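Local coordinates for putative carboxynorspermidine decarboxylase protein (Sinorhizobium meliloti, PDB 3MT1) that probably catalyses the pyridoxal 5'-phosphate-dependent decarboxylation of carboxynorspermidine and carboxyspermidine, giving norspermidine and spermidine, at residues Pro147-Val152 against Gly185-Arg190; Thr74-Val79 against Asp87-His92; Gly198-His201 against Asp206-Val209. All coordinates share one frame; numbering follows the deposited sequence.

Interaction 1: residues Pro147-Val152 against Gly185-Arg190; sequences PKVERV and GALIAR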
loop_
_atom_site.group_PDB
_atom_site.type_symbol
_atom_site.label_atom_id
_atom_site.label_comp_id
_atom_site.label_asym_id
_atom_site.label_seq_id
_atom_site.Cartn_x
_atom_site.Cartn_y
_atom_site.Cartn_z
ATOM N N PRO B 147 -30.478 19.846 -16.467
ATOM C CA PRO B 147 -31.450 20.663 -15.727
ATOM C C PRO B 147 -31.103 20.960 -14.261
ATOM O O PRO B 147 -31.279 22.099 -13.821
ATOM C CB PRO B 147 -32.731 19.828 -15.810
ATOM C CG PRO B 147 -32.626 19.141 -17.122
ATOM C CD PRO B 147 -31.162 18.828 -17.297
ATOM N N LYS B 148 -30.642 19.952 -13.516
ATOM C CA LYS B 148 -30.237 20.148 -12.115
ATOM C C LYS B 148 -29.005 21.027 -12.042
ATOM O O LYS B 148 -28.881 21.858 -11.146
ATOM C CB LYS B 148 -29.951 18.821 -11.399
ATOM C CG LYS B 148 -31.170 18.108 -10.854
ATOM C CD LYS B 148 -31.494 16.855 -11.663
ATOM C CE LYS B 148 -30.845 15.600 -11.078
ATOM N NZ LYS B 148 -31.629 15.078 -9.924
ATOM N N VAL B 149 -28.091 20.832 -12.984
ATOM C CA VAL B 149 -26.906 21.677 -13.072
ATOM C C VAL B 149 -27.363 23.143 -13.185
ATOM O O VAL B 149 -27.028 23.990 -12.347
ATOM C CB VAL B 149 -26.012 21.279 -14.282
ATOM C CG1 VAL B 149 -24.879 22.279 -14.485
ATOM C CG2 VAL B 149 -25.479 19.862 -14.131
ATOM N N GLU B 150 -28.178 23.402 -14.208
ATOM C CA GLU B 150 -28.649 24.727 -14.544
ATOM C C GLU B 150 -29.180 25.546 -13.373
ATOM O O GLU B 150 -29.004 26.773 -13.335
ATOM C CB GLU B 150 -29.713 24.624 -15.619
ATOM C CG GLU B 150 -29.190 24.791 -17.029
ATOM C CD GLU B 150 -30.058 25.733 -17.840
ATOM O OE1 GLU B 150 -29.928 26.973 -17.667
ATOM O OE2 GLU B 150 -30.871 25.225 -18.645
ATOM N N ARG B 151 -29.827 24.874 -12.420
ATOM C CA ARG B 151 -30.381 25.560 -11.252
ATOM C C ARG B 151 -29.279 26.159 -10.361
ATOM O O ARG B 151 -29.536 26.983 -9.476
ATOM C CB ARG B 151 -31.306 24.636 -10.451
ATOM C CG ARG B 151 -32.480 25.395 -9.845
ATOM C CD ARG B 151 -33.226 24.581 -8.826
ATOM N NE ARG B 151 -33.307 25.276 -7.539
ATOM C CZ ARG B 151 -32.559 24.967 -6.476
ATOM N NH1 ARG B 151 -32.693 25.646 -5.342
ATOM N NH2 ARG B 151 -31.678 23.974 -6.539
ATOM N N VAL B 152 -28.042 25.765 -10.625
ATOM C CA VAL B 152 -26.962 26.144 -9.746
ATOM C C VAL B 152 -25.802 26.883 -10.472
ATOM O O VAL B 152 -24.729 27.097 -9.914
ATOM C CB VAL B 152 -26.564 24.926 -8.906
ATOM C CG1 VAL B 152 -25.540 24.064 -9.632
ATOM C CG2 VAL B 152 -26.087 25.361 -7.546
ATOM N N GLY B 185 -22.034 20.989 -24.219
ATOM C CA GLY B 185 -21.646 22.139 -25.036
ATOM C C GLY B 185 -22.402 23.414 -24.712
ATOM O O GLY B 185 -21.807 24.489 -24.584
ATOM N N ALA B 186 -23.715 23.297 -24.560
ATOM C CA ALA B 186 -24.529 24.474 -24.286
ATOM C C ALA B 186 -24.078 25.099 -22.962
ATOM O O ALA B 186 -23.891 26.306 -22.886
ATOM C CB ALA B 186 -26.018 24.128 -24.282
ATOM N N LEU B 187 -23.849 24.268 -21.947
ATOM C CA LEU B 187 -23.399 24.743 -20.632
ATOM C C LEU B 187 -21.950 25.250 -20.574
ATOM O O LEU B 187 -21.655 26.243 -19.906
ATOM C CB LEU B 187 -23.604 23.645 -19.589
ATOM C CG LEU B 187 -25.071 23.314 -19.265
ATOM C CD1 LEU B 187 -25.151 22.161 -18.295
ATOM C CD2 LEU B 187 -25.820 24.530 -18.699
ATOM N N ILE B 188 -21.051 24.556 -21.269
ATOM C CA ILE B 188 -19.633 24.925 -21.303
ATOM C C ILE B 188 -19.431 26.366 -21.803
ATOM O O ILE B 188 -18.716 27.147 -21.174
ATOM C CB ILE B 188 -18.805 23.883 -22.114
ATOM C CG1 ILE B 188 -18.798 22.520 -21.374
ATOM C CG2 ILE B 188 -17.388 24.376 -22.359
ATOM C CD1 ILE B 188 -18.341 21.309 -22.213
ATOM N N ALA B 189 -20.088 26.723 -22.901
ATOM C CA ALA B 189 -20.053 28.102 -23.435
ATOM C C ALA B 189 -20.286 29.169 -22.361
ATOM O O ALA B 189 -19.708 30.256 -22.439
ATOM C CB ALA B 189 -21.073 28.280 -24.593
ATOM N N ARG B 190 -21.107 28.840 -21.358
ATOM C CA ARG B 190 -21.580 29.812 -20.357
ATOM C C ARG B 190 -20.618 30.018 -19.183
ATOM O O ARG B 190 -20.758 30.978 -18.422
ATOM C CB ARG B 190 -22.972 29.425 -19.829
ATOM C CG ARG B 190 -24.102 29.471 -20.854
ATOM C CD ARG B 190 -25.407 28.837 -20.317
ATOM N NE ARG B 190 -25.776 29.359 -18.994
ATOM C CZ ARG B 190 -26.819 28.955 -18.263
ATOM N NH1 ARG B 190 -27.645 28.010 -18.713
ATOM N NH2 ARG B 190 -27.028 29.505 -17.068
#
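Glu150 and Arg190 form the polar half of this contact, a salt bridge between the short helix 146-150 and helix 170-190. Arg190 NH1 gives a hydrogen bond to Glu150 OE1 at 2.7 Å, nearly straight with an N-H...O angle of 161°. The two flat groups stand almost perpendicular, 86° apart. The carboxylate oxygen lies at the edge of the guanidinium, in its plane, whereas the nitrogen reaches that oxygen from above the carboxylate plane. One oxygen and one nitrogen do the work, so this is not the two-pronged, coplanar form of an Arg-Glu pair. Arg190 gets there by bending its chain at chi3 (50°), which brings NH1 round to the carboxylate.

The apolar half belongs to Leu187, whose two methyls each take one partner on the other helix. Leu187 CD1 packs on Val149 CG1 at 3.8 Å, and Leu187 CD2 lies against the aliphatic Glu150 CG, also at 3.8 Å. Val149 turns CG1 anti to its backbone N, the branch that meets the leucine. Deeper in, Leu187 also touches Phe159 of barrel strand 158-160, and Met153 lies against both Leu187 and Arg190.

Chemically, the contact is graded: buried methyls on the barrel side, and an exposed ion pair at the surface whose attraction is probably screened by solvent; one bond, met from above the carboxylate, pins the guanidinium less than a paired, coplanar grip would.

Interaction 2: residues Thr74-Val79 against Asp87-His92; sequences THAYSV and DEVVSH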
loop_
_atom_site.group_PDB
_atom_site.type_symbol
_atom_site.label_atom_id
_atom_site.label_comp_id
_atom_site.label_asym_id
_atom_site.label_seq_id
_atom_site.Cartn_x
_atom_site.Cartn_y
_atom_site.Cartn_z
ATOM N N THR B 74 -3.104 26.378 -7.838
ATOM C CA THR B 74 -3.468 25.132 -7.165
ATOM C C THR B 74 -4.963 24.867 -7.259
ATOM O O THR B 74 -5.777 25.734 -6.943
ATOM C CB THR B 74 -2.991 25.070 -5.651
ATOM O OG1 THR B 74 -4.011 25.590 -4.804
ATOM C CG2 THR B 74 -1.695 25.837 -5.428
ATOM N N HIS B 75 -5.311 23.668 -7.705
ATOM C CA HIS B 75 -6.718 23.238 -7.841
ATOM C C HIS B 75 -6.993 22.172 -6.823
ATOM O O HIS B 75 -6.171 21.275 -6.615
ATOM C CB HIS B 75 -7.013 22.675 -9.232
ATOM C CG HIS B 75 -7.104 23.716 -10.301
ATOM N ND1 HIS B 75 -7.834 23.530 -11.459
ATOM C CD2 HIS B 75 -6.574 24.967 -10.379
ATOM C CE1 HIS B 75 -7.720 24.609 -12.220
ATOM N NE2 HIS B 75 -6.971 25.498 -11.581
ATOM N N ALA B 76 -8.140 22.286 -6.176
ATOM C CA ALA B 76 -8.552 21.288 -5.209
ATOM C C ALA B 76 -9.754 20.513 -5.714
ATOM O O ALA B 76 -10.686 21.097 -6.252
ATOM C CB ALA B 76 -8.850 21.947 -3.850
ATOM N N TYR B 77 -9.720 19.201 -5.558
ATOM C CA TYR B 77 -10.869 18.365 -5.846
ATOM C C TYR B 77 -11.039 17.367 -4.721
ATOM O O TYR B 77 -10.064 16.987 -4.057
ATOM C CB TYR B 77 -10.678 17.603 -7.152
ATOM C CG TYR B 77 -11.768 16.571 -7.404
ATOM C CD1 TYR B 77 -13.086 16.959 -7.652
ATOM C CD2 TYR B 77 -11.477 15.196 -7.377
ATOM C CE1 TYR B 77 -14.084 16.024 -7.884
ATOM C CE2 TYR B 77 -12.466 14.248 -7.592
ATOM C CZ TYR B 77 -13.775 14.663 -7.850
ATOM O OH TYR B 77 -14.762 13.703 -8.077
ATOM N N SER B 78 -12.271 16.950 -4.485
ATOM C CA SER B 78 -12.513 15.853 -3.573
ATOM C C SER B 78 -13.822 15.219 -3.921
ATOM O O SER B 78 -14.698 15.881 -4.453
ATOM C CB SER B 78 -12.536 16.291 -2.102
ATOM O OG SER B 78 -12.840 15.174 -1.252
ATOM N N VAL B 79 -13.938 13.936 -3.609
ATOM C CA VAL B 79 -15.192 13.221 -3.710
ATOM C C VAL B 79 -16.116 13.705 -2.594
ATOM O O VAL B 79 -17.294 13.929 -2.831
ATOM C CB VAL B 79 -14.954 11.704 -3.659
ATOM C CG1 VAL B 79 -16.220 10.976 -3.633
ATOM C CG2 VAL B 79 -14.186 11.270 -4.880
ATOM N N ASP B 87 -12.157 24.785 5.125
ATOM C CA ASP B 87 -11.673 26.131 5.250
ATOM C C ASP B 87 -10.195 26.167 4.948
ATOM O O ASP B 87 -9.719 27.102 4.312
ATOM C CB ASP B 87 -11.989 26.719 6.633
ATOM C CG ASP B 87 -13.327 27.550 6.650
ATOM O OD1 ASP B 87 -13.466 28.495 5.807
ATOM O OD2 ASP B 87 -14.223 27.283 7.516
ATOM N N GLU B 88 -9.464 25.142 5.367
ATOM C CA GLU B 88 -8.066 25.108 5.084
ATOM C C GLU B 88 -7.869 24.795 3.610
ATOM O O GLU B 88 -6.956 25.318 2.962
ATOM C CB GLU B 88 -7.338 24.105 5.954
ATOM C CG GLU B 88 -5.853 24.411 6.010
ATOM C CD GLU B 88 -5.035 23.369 6.772
ATOM O OE1 GLU B 88 -5.524 22.884 7.848
ATOM O OE2 GLU B 88 -3.898 23.052 6.294
ATOM N N VAL B 89 -8.736 23.962 3.056
ATOM C CA VAL B 89 -8.586 23.677 1.657
ATOM C C VAL B 89 -8.714 25.003 0.901
ATOM O O VAL B 89 -7.803 25.380 0.134
ATOM C CB VAL B 89 -9.565 22.615 1.174
ATOM C CG1 VAL B 89 -9.392 22.377 -0.293
ATOM C CG2 VAL B 89 -9.340 21.309 1.907
ATOM N N VAL B 90 -9.808 25.734 1.177
ATOM C CA VAL B 90 -10.118 26.981 0.473
ATOM C C VAL B 90 -8.973 27.985 0.527
ATOM O O VAL B 90 -8.678 28.649 -0.459
ATOM C CB VAL B 90 -11.453 27.630 0.943
ATOM C CG1 VAL B 90 -11.560 29.105 0.458
ATOM C CG2 VAL B 90 -12.634 26.814 0.415
ATOM N N SER B 91 -8.308 28.081 1.662
ATOM C CA SER B 91 -7.210 29.015 1.779
ATOM C C SER B 91 -5.963 28.634 0.990
ATOM O O SER B 91 -5.147 29.475 0.764
ATOM C CB SER B 91 -6.840 29.225 3.232
ATOM O OG SER B 91 -6.309 28.038 3.736
ATOM N N HIS B 92 -5.811 27.388 0.563
ATOM C CA HIS B 92 -4.637 27.004 -0.255
ATOM C C HIS B 92 -4.972 27.046 -1.743
ATOM O O HIS B 92 -4.089 27.247 -2.553
ATOM C CB HIS B 92 -4.093 25.587 0.063
ATOM C CG HIS B 92 -3.482 25.434 1.425
ATOM N ND1 HIS B 92 -2.338 26.094 1.812
ATOM C CD2 HIS B 92 -3.835 24.657 2.478
ATOM C CE1 HIS B 92 -2.034 25.758 3.057
ATOM N NE2 HIS B 92 -2.928 24.886 3.483
#
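Thr74 OG1 gives a hydrogen bond to the backbone O of His92 at 2.8 Å, joining strand 73-77 to helix 83-92, which follows it. The hydroxyl does not sit on a lone pair: it stands above the carbonyl plane, 40° out of it, with a C=O...O angle of 117°. Thr74 has CG2 anti to its carbonyl carbon, which places OG1 within bonding distance of the His92 carbonyl (chi1 90°). The same carbonyl takes a second, weak hydrogen bond from Arg67 NE.

Two residues along, Ala76 CB meets Val89 CG1 at 3.6 Å, one methyl against one methyl, a close approach consistent with the short side chain of Ala76. Val89 presents that branch by holding CG1 anti to the backbone N.

Around this first shell, Thr74 N is hydrogen-bonded to Asp94 OD2, and Ala93 lies against both Thr74 and Ala76. This is the strand-helix half of a beta-alpha-beta unit in the eight-stranded barrel: strand 73-77 runs parallel between strands 54-57 and 95-98, helix 83-92 covers its outer side, and the preceding helix 60-70 packs on Thr74 through Val63 and Arg67.

Interaction 3: residues Gly198-His201 against Asp206-Val209; sequences GGIH and DYPV. With SO4 (sulfate ion), chain D.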
loop_
_atom_site.group_PDB
_atom_site.type_symbol
_atom_site.label_atom_id
_atom_site.label_comp_id
_atom_site.label_asym_id
_atom_site.label_seq_id
_atom_site.Cartn_x
_atom_site.Cartn_y
_atom_site.Cartn_z
ATOM N N GLY B 198 -6.840 14.139 -16.821
ATOM C CA GLY B 198 -5.619 13.476 -17.192
ATOM C C GLY B 198 -5.923 12.240 -18.005
ATOM O O GLY B 198 -6.919 12.174 -18.732
ATOM N N GLY B 199 -5.059 11.248 -17.887
ATOM C CA GLY B 199 -5.241 10.009 -18.613
ATOM C C GLY B 199 -4.926 10.137 -20.083
ATOM O O GLY B 199 -5.135 9.180 -20.829
ATOM N N ILE B 200 -4.436 11.307 -20.509
ATOM C CA ILE B 200 -4.133 11.550 -21.940
ATOM C C ILE B 200 -2.628 11.537 -22.169
ATOM O O ILE B 200 -1.928 12.441 -21.691
ATOM C CB ILE B 200 -4.701 12.945 -22.490
ATOM C CG1 ILE B 200 -6.108 13.262 -21.965
ATOM C CG2 ILE B 200 -4.663 12.995 -24.052
ATOM C CD1 ILE B 200 -6.451 14.769 -22.012
ATOM N N HIS B 201 -2.143 10.564 -22.932
ATOM C CA HIS B 201 -0.694 10.329 -23.046
ATOM C C HIS B 201 -0.045 11.113 -24.176
ATOM O O HIS B 201 0.528 10.522 -25.112
ATOM C CB HIS B 201 -0.404 8.824 -23.166
ATOM C CG HIS B 201 0.833 8.389 -22.446
ATOM N ND1 HIS B 201 2.036 8.172 -23.089
ATOM C CD2 HIS B 201 1.060 8.151 -21.130
ATOM C CE1 HIS B 201 2.944 7.797 -22.205
ATOM N NE2 HIS B 201 2.377 7.784 -21.006
ATOM N N ASP B 206 5.885 10.028 -30.560
ATOM C CA ASP B 206 5.035 9.822 -31.733
ATOM C C ASP B 206 3.599 10.317 -31.570
ATOM O O ASP B 206 2.803 10.254 -32.508
ATOM C CB ASP B 206 5.042 8.347 -32.165
ATOM C CG ASP B 206 6.434 7.861 -32.603
ATOM O OD1 ASP B 206 7.088 8.591 -33.407
ATOM O OD2 ASP B 206 6.850 6.753 -32.141
ATOM N N TYR B 207 3.254 10.835 -30.402
ATOM C CA TYR B 207 1.938 11.452 -30.279
ATOM C C TYR B 207 1.836 12.701 -31.176
ATOM O O TYR B 207 2.820 13.469 -31.297
ATOM C CB TYR B 207 1.649 11.809 -28.832
ATOM C CG TYR B 207 0.186 12.002 -28.519
ATOM C CD1 TYR B 207 -0.620 10.908 -28.154
ATOM C CD2 TYR B 207 -0.391 13.274 -28.568
ATOM C CE1 TYR B 207 -1.964 11.072 -27.855
ATOM C CE2 TYR B 207 -1.723 13.458 -28.269
ATOM C CZ TYR B 207 -2.511 12.353 -27.916
ATOM O OH TYR B 207 -3.837 12.549 -27.610
ATOM N N PRO B 208 0.657 12.897 -31.826
ATOM C CA PRO B 208 0.471 14.052 -32.724
ATOM C C PRO B 208 0.202 15.289 -31.891
ATOM O O PRO B 208 -0.924 15.791 -31.831
ATOM C CB PRO B 208 -0.752 13.672 -33.560
ATOM C CG PRO B 208 -1.183 12.251 -33.090
ATOM C CD PRO B 208 -0.554 12.059 -31.754
ATOM N N VAL B 209 1.267 15.760 -31.254
ATOM C CA VAL B 209 1.219 16.833 -30.287
ATOM C C VAL B 209 0.628 18.136 -30.849
ATOM O O VAL B 209 -0.018 18.904 -30.126
ATOM C CB VAL B 209 2.632 17.015 -29.664
ATOM C CG1 VAL B 209 2.731 18.275 -28.843
ATOM C CG2 VAL B 209 2.952 15.816 -28.768
HETATM S S SO4 D . -3.283 10.244 -14.936
HETATM O O1 SO4 D . -3.977 9.151 -15.604
HETATM O O2 SO4 D . -2.088 9.764 -14.265
HETATM O O3 SO4 D . -2.909 11.168 -16.013
HETATM O O4 SO4 D . -4.164 10.941 -13.989
#
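The carbonyl of His201 lies over one face of the Tyr207 ring, and this is the close part of the contact. His201 O comes within 3.3 Å of Tyr207 CD1, while the His201 carbonyl carbon stands 4.0 Å above the ring plane, displaced toward the rim. Pro208 CD lies 3.3 Å above the opposite face, also displaced toward the rim, so the ring is flanked by the His201 carbonyl and by Pro208. Tyr207 puts its ring there by holding CG anti to the backbone N (chi1 -160°).

The far end of the ring is the loose end. Ile200 CG2 approaches obliquely, 3.7 Å from Tyr207 OH, with no hydrogen bond between the two segments. Phe170 and Phe202 add further apolar contacts to Tyr207, and Phe173 packs on Ile200. Asp206 and Pro208 are exposed, so that edge of the loop faces solvent. Were Tyr207 an alanine, the His201 carbonyl and Ile200 CG2 would probably lose the ring they pack on and a gap would open between them and Pro208.

On the side away from the tyrosine, the chain turns to a sulfate, probably from the crystallisation liquor. Gly199 N binds sulfate O3 at 2.9 Å, nearly straight at 167°. A CB on Gly198 would collide with that oxygen, and the positive phi of Gly199 (74°) suits glycine. The His201 side chain lies about 4 Å from that of Glu233, a predicted substrate-binding residue.

An anion gripped by the N-H of Gly199, by those of Gly232 and Glu233 from elsewhere in the chain and by Tyr324 OH is consistent with a phosphate site for the cofactor, as in this decarboxylase family; Tyr207 packs on the following residues of the same loop without a hydrogen bond.

Read from the N terminus, the three contacts come in series, none nesting in or crossing another. Interaction 2 comes first and closes the connection from strand 73-77 through helix 83-92. Interaction 1 follows with a longer loop, spanning strand 158-160 and most of helix 170-190. Interaction 3 then closes a tight loop between strand 193-195 and helix 209-223. They do not touch: the nearest atoms of interactions 2 and 3 are about 11 Å apart, and those of interaction 1 about 14 Å from either. All belong to the eight-stranded barrel: interaction 2 ties strand to helix, interaction 1 helix to helix, and interaction 3 folds a loop beside the bound sulfate.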